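Local coordinates for protein putative hydrolase (Acinetobacter sp. NBRC 100985, PDB 4XUK) that probably hydrolyses organophosphate triesters and lactones at a two-zinc site of the metallo-beta-lactamase fold, at residues L19-N24 with T56-F61; S78-H83 with H110-C115. The protein carries 2 engineered substitutions. All coordinates share one frame; numbering follows the deposited sequence.

Interaction 1 of 2, residues L19-N24 with T56-F61; sequences LLDGTN and TSINAF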
loop_
_atom_site.group_PDB
_atom_site.type_symbol
_atom_site.label_atom_id
_atom_site.label_comp_id
_atom_site.label_asym_id
_atom_site.label_seq_id
_atom_site.Cartn_x
_atom_site.Cartn_y
_atom_site.Cartn_z
ATOM N N LEU A 19 11.781 -3.347 -3.736
ATOM C CA LEU A 19 11.887 -3.429 -5.191
ATOM C C LEU A 19 10.948 -4.495 -5.742
ATOM O O LEU A 19 10.977 -5.651 -5.294
ATOM C CB LEU A 19 13.320 -3.781 -5.597
ATOM C CG LEU A 19 14.403 -2.800 -5.167
ATOM C CD1 LEU A 19 15.791 -3.306 -5.589
ATOM C CD2 LEU A 19 14.114 -1.417 -5.757
ATOM N N LEU A 20 10.124 -4.111 -6.716
ATOM C CA LEU A 20 9.144 -5.032 -7.309
ATOM C C LEU A 20 9.755 -5.787 -8.488
ATOM O O LEU A 20 10.379 -5.181 -9.370
ATOM C CB LEU A 20 7.889 -4.269 -7.765
ATOM C CG LEU A 20 6.752 -5.112 -8.380
ATOM C CD1 LEU A 20 6.227 -6.156 -7.392
ATOM C CD2 LEU A 20 5.603 -4.244 -8.857
ATOM N N ASP A 21 9.590 -7.108 -8.492
ATOM C CA ASP A 21 10.033 -7.917 -9.616
ATOM C C ASP A 21 8.894 -8.160 -10.589
ATOM O O ASP A 21 9.108 -8.289 -11.791
ATOM C CB ASP A 21 10.592 -9.272 -9.154
ATOM C CG ASP A 21 11.510 -9.891 -10.188
ATOM O OD1 ASP A 21 12.467 -9.204 -10.630
ATOM O OD2 ASP A 21 11.282 -11.050 -10.581
ATOM N N GLY A 22 7.676 -8.212 -10.073
ATOM C CA GLY A 22 6.527 -8.535 -10.902
ATOM C C GLY A 22 5.429 -9.111 -10.040
ATOM O O GLY A 22 5.583 -9.198 -8.812
ATOM N N THR A 23 4.338 -9.522 -10.681
ATOM C CA THR A 23 3.161 -10.008 -9.978
ATOM C C THR A 23 2.689 -11.324 -10.589
ATOM O O THR A 23 2.489 -11.410 -11.804
ATOM C CB THR A 23 2.023 -8.986 -10.070
ATOM O OG1 THR A 23 2.487 -7.710 -9.614
ATOM C CG2 THR A 23 0.857 -9.419 -9.212
ATOM N N ASN A 24 2.511 -12.335 -9.770
ATOM C CA ASN A 24 1.881 -13.546 -10.227
ATOM C C ASN A 24 0.425 -13.676 -9.864
ATOM O O ASN A 24 -0.019 -13.056 -8.960
ATOM C CB ASN A 24 2.579 -14.773 -9.736
ATOM C CG ASN A 24 3.929 -14.956 -10.345
ATOM O OD1 ASN A 24 4.253 -14.461 -11.379
ATOM N ND2 ASN A 24 4.718 -15.670 -9.664
ATOM N N THR A 56 -0.126 -12.213 -6.284
ATOM C CA THR A 56 0.996 -12.417 -5.381
ATOM C C THR A 56 2.201 -11.647 -5.890
ATOM O O THR A 56 2.692 -11.909 -6.990
ATOM C CB THR A 56 1.342 -13.909 -5.286
ATOM O OG1 THR A 56 0.173 -14.623 -4.867
ATOM C CG2 THR A 56 2.481 -14.147 -4.290
ATOM N N SER A 57 2.657 -10.679 -5.099
ATOM C CA SER A 57 3.840 -9.906 -5.463
ATOM C C SER A 57 5.094 -10.771 -5.354
ATOM O O SER A 57 5.128 -11.762 -4.609
ATOM C CB SER A 57 3.985 -8.680 -4.564
ATOM O OG SER A 57 2.891 -7.795 -4.692
ATOM N N ILE A 58 6.116 -10.384 -6.110
ATOM C CA ILE A 58 7.446 -10.918 -5.931
ATOM C C ILE A 58 8.326 -9.694 -5.717
ATOM O O ILE A 58 8.460 -8.862 -6.614
ATOM C CB ILE A 58 7.943 -11.718 -7.160
ATOM C CG1 ILE A 58 7.023 -12.897 -7.468
ATOM C CG2 ILE A 58 9.362 -12.249 -6.899
ATOM C CD1 ILE A 58 5.829 -12.536 -8.340
ATOM N N ASN A 59 8.872 -9.559 -4.512
ATOM C CA ASN A 59 9.678 -8.396 -4.163
ATOM C C ASN A 59 11.135 -8.777 -3.817
ATOM O O ASN A 59 11.445 -9.948 -3.530
ATOM C CB ASN A 59 9.070 -7.666 -2.960
ATOM C CG ASN A 59 7.569 -7.475 -3.070
ATOM O OD1 ASN A 59 7.058 -6.991 -4.076
ATOM N ND2 ASN A 59 6.858 -7.820 -2.012
ATOM N N ALA A 60 12.020 -7.780 -3.859
ATOM C CA ALA A 60 13.368 -7.889 -3.295
ATOM C C ALA A 60 13.616 -6.619 -2.489
ATOM O O ALA A 60 12.864 -5.645 -2.633
ATOM C CB ALA A 60 14.399 -8.019 -4.392
ATOM N N PHE A 61 14.666 -6.607 -1.665
ATOM C CA PHE A 61 14.943 -5.445 -0.810
ATOM C C PHE A 61 16.402 -5.016 -0.816
ATOM O O PHE A 61 17.307 -5.849 -0.659
ATOM C CB PHE A 61 14.480 -5.722 0.635
ATOM C CG PHE A 61 13.041 -6.131 0.723
ATOM C CD1 PHE A 61 12.036 -5.176 0.732
ATOM C CD2 PHE A 61 12.688 -7.477 0.730
ATOM C CE1 PHE A 61 10.698 -5.549 0.776
ATOM C CE2 PHE A 61 11.369 -7.856 0.778
ATOM C CZ PHE A 61 10.363 -6.889 0.792
HETATM O O HOH W 1 2.156 -6.829 -7.017
#
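Leu19 N bonds to Ala60 O, and Ala60 N to Leu19 O, both at 2.8 Å. Asn24 and Thr56 pair likewise at the far end. Between them the register slips by one residue: Asp21 N donates to Ile58 O at 2.8 Å, whereas Ile58 N turns to Gly22 O at 3.0 Å. This beta bulge lies in strand 14-26, with Gly22 at a phi of 155°; the antiparallel pairing with strand 54-64 resumes beyond it. Both strands belong to the N-terminal mixed sheet of the metallo-beta-lactamase alpha-beta/beta-alpha sandwich. At the bulge Asp21 comes out beside Ile58, its CB 3.9 Å from Ile58 CG2, and the backbone N-H groups of Ala76, Gly85 and Val87 satisfy both carboxylate oxygens. Ile58 sends CD1 over the Asn24 amide, 3.6 Å from Asn24 ND2, while Asn24 OD1 is taken by His83. On the other face one water bridges Thr23 OG1 and Ser57 OG, donating to the threonine; both hydroxyls also bond to the second subunit, through Asp291 and His288 respectively. Asn59 ND2 is held by the carbonyls of Ala263 and Leu266, but Asn59 OD1, buried 3.5 Å from Leu20 CD1, has no polar partner in the model.

Interaction 2 of 2, residues S78-H83 with H110-C115; sequences SCFGSH and HPDHVC. With ZN (zinc ion), chain C; ZN (zinc ion), chain D.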
loop_
_atom_site.group_PDB
_atom_site.type_symbol
_atom_site.label_atom_id
_atom_site.label_comp_id
_atom_site.label_asym_id
_atom_site.label_seq_id
_atom_site.Cartn_x
_atom_site.Cartn_y
_atom_site.Cartn_z
ATOM N N SER A 78 14.858 -13.611 -16.010
ATOM C CA SER A 78 14.123 -14.286 -17.076
ATOM C C SER A 78 13.784 -15.761 -16.810
ATOM O O SER A 78 13.383 -16.423 -17.682
ATOM C CB SER A 78 14.915 -14.280 -18.371
ATOM O OG SER A 78 15.350 -13.041 -18.757
ATOM N N CYS A 79 13.990 -16.247 -15.602
ATOM C CA CYS A 79 13.869 -17.666 -15.295
ATOM C C CYS A 79 12.417 -18.154 -15.278
ATOM O O CYS A 79 12.172 -19.366 -15.356
ATOM C CB CYS A 79 14.532 -17.977 -13.950
ATOM S SG CYS A 79 16.356 -17.975 -13.985
ATOM N N PHE A 80 11.461 -17.227 -15.173
ATOM C CA PHE A 80 10.043 -17.603 -15.062
ATOM C C PHE A 80 9.192 -16.877 -16.080
ATOM O O PHE A 80 7.981 -16.751 -15.909
ATOM C CB PHE A 80 9.497 -17.312 -13.660
ATOM C CG PHE A 80 9.788 -18.387 -12.657
ATOM C CD1 PHE A 80 9.894 -19.715 -13.053
ATOM C CD2 PHE A 80 9.946 -18.078 -11.316
ATOM C CE1 PHE A 80 10.155 -20.718 -12.128
ATOM C CE2 PHE A 80 10.202 -19.079 -10.383
ATOM C CZ PHE A 80 10.309 -20.398 -10.789
ATOM N N GLY A 81 9.810 -16.388 -17.143
ATOM C CA GLY A 81 9.028 -15.715 -18.157
ATOM C C GLY A 81 8.916 -14.207 -18.034
ATOM O O GLY A 81 9.211 -13.606 -16.992
ATOM N N SER A 82 8.433 -13.621 -19.122
ATOM C CA SER A 82 8.496 -12.196 -19.410
ATOM C C SER A 82 7.888 -11.249 -18.369
ATOM O O SER A 82 8.277 -10.075 -18.302
ATOM C CB SER A 82 7.834 -11.959 -20.778
ATOM O OG SER A 82 8.229 -10.725 -21.344
ATOM N N HIS A 83 6.935 -11.725 -17.568
ATOM C CA HIS A 83 6.225 -10.806 -16.669
ATOM C C HIS A 83 6.988 -10.445 -15.385
ATOM O O HIS A 83 6.623 -9.489 -14.700
ATOM C CB HIS A 83 4.806 -11.298 -16.349
ATOM C CG HIS A 83 4.766 -12.578 -15.575
ATOM N ND1 HIS A 83 5.390 -13.729 -16.006
ATOM C CD2 HIS A 83 4.179 -12.886 -14.393
ATOM C CE1 HIS A 83 5.192 -14.692 -15.121
ATOM N NE2 HIS A 83 4.460 -14.206 -14.133
ATOM N N HIS A 110 15.286 -20.725 -4.679
ATOM C CA HIS A 110 14.213 -20.754 -5.670
ATOM C C HIS A 110 14.505 -19.665 -6.710
ATOM O O HIS A 110 15.046 -18.609 -6.372
ATOM C CB HIS A 110 12.815 -20.596 -5.015
ATOM C CG HIS A 110 12.193 -21.899 -4.611
ATOM N ND1 HIS A 110 11.146 -21.986 -3.719
ATOM C CD2 HIS A 110 12.475 -23.175 -4.980
ATOM C CE1 HIS A 110 10.816 -23.251 -3.541
ATOM N NE2 HIS A 110 11.601 -23.998 -4.300
ATOM N N PRO A 111 14.195 -19.937 -7.990
ATOM C CA PRO A 111 14.569 -19.026 -9.081
ATOM C C PRO A 111 14.042 -17.598 -8.936
ATOM O O PRO A 111 14.691 -16.683 -9.444
ATOM C CB PRO A 111 13.959 -19.695 -10.310
ATOM C CG PRO A 111 14.008 -21.182 -9.960
ATOM C CD PRO A 111 13.643 -21.209 -8.497
ATOM N N ASP A 112 12.911 -17.402 -8.265
ATOM C CA ASP A 112 12.371 -16.053 -8.131
ATOM C C ASP A 112 13.083 -15.265 -7.028
ATOM O O ASP A 112 12.689 -14.148 -6.690
ATOM C CB ASP A 112 10.856 -16.092 -7.915
ATOM C CG ASP A 112 10.458 -16.986 -6.762
ATOM O OD1 ASP A 112 10.993 -18.109 -6.652
ATOM O OD2 ASP A 112 9.605 -16.569 -5.969
ATOM N N HIS A 113 14.148 -15.842 -6.485
ATOM C CA HIS A 113 14.964 -15.148 -5.500
ATOM C C HIS A 113 16.416 -15.026 -5.928
ATOM O O HIS A 113 17.064 -14.004 -5.651
ATOM C CB HIS A 113 14.839 -15.850 -4.151
ATOM C CG HIS A 113 13.426 -15.928 -3.680
ATOM N ND1 HIS A 113 12.920 -15.089 -2.715
ATOM C CD2 HIS A 113 12.388 -16.690 -4.102
ATOM C CE1 HIS A 113 11.636 -15.349 -2.544
ATOM N NE2 HIS A 113 11.294 -16.326 -3.363
ATOM N N VAL A 114 16.925 -16.057 -6.605
ATOM C CA VAL A 114 18.333 -16.088 -6.998
ATOM C C VAL A 114 18.613 -15.636 -8.442
ATOM O O VAL A 114 19.651 -15.019 -8.697
ATOM C CB VAL A 114 18.964 -17.480 -6.743
ATOM C CG1 VAL A 114 18.315 -18.541 -7.617
ATOM C CG2 VAL A 114 20.468 -17.435 -7.008
ATOM N N CYS A 115 17.711 -15.926 -9.384
ATOM C CA CYS A 115 18.024 -15.681 -10.805
ATOM C C CYS A 115 18.349 -14.217 -11.112
ATOM O O CYS A 115 19.178 -13.920 -11.983
ATOM C CB CYS A 115 16.901 -16.180 -11.721
ATOM S SG CYS A 115 16.936 -17.964 -12.023
HETATM ZN ZN ZN C . 9.507 -17.192 -3.730
HETATM ZN ZN ZN D . 10.388 -19.966 -2.651
#
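Phe80 lays the CE2–CZ end of its ring against Pro111 and the start of Asp112, with Phe80 CZ 3.7 Å from Pro111 CB. The ring meets the proline obliquely, while Asp112 CB lies in the ring plane at its edge, 3.9 Å from Phe80 CE2. Beside this apolar contact Cys79 SG and Cys115 SG form a disulfide of 2.0 Å whose chi3 of -86° is close to the unstrained right angle. Cys79 CB also packs on Pro111 CB, at 4.1 Å. The short helix that receives them carries the end of the HxHxDH motif of the superfamily. His110, at its N-cap position, binds one zinc through ND1, and its carbonyl accepts from the backbone N of both His113 and Val114. Asp112 OD2 at 2.3 Å and His113 NE2 at 2.0 Å bind the other zinc. A chi1 of 53° sets the Asp112 carboxylate between its own backbone N and carbonyl carbon; CB rests on the Phe80 edge while OD2 points away from the ring to the zinc. His113 ND1 is held by Asp73. The 78–83 loop, between strand 69-72 and helix 87-93, packs here against helix 111-114, and helix 151-173 touches both through Thr160, Lys163 and Gln166.

In the fold
Interaction 1 closes before interaction 2 opens along the chain, and their centres lie about 11 Å apart. Strand 69-72, the neighbour of strand 54-64 in the N-terminal sheet, leads from the first contact into the 78–83 loop of the second, and that loop runs on to helix 87-93, which packs on Leu19 and Ala60. The two also touch directly: His83 of the loop closes on the end of strand 14-26, against the carbonyl of Thr23, and Ile58 packs on the carbonyl of Asp112. The strand pair thus borders helix 111-114, and the side chain of Ile58 is about 6 Å from a zinc. The face that carries Leu20, Thr23 and Ser57 meets the second subunit, so this strand pair lies close to both the subunit interface and the dizinc centre.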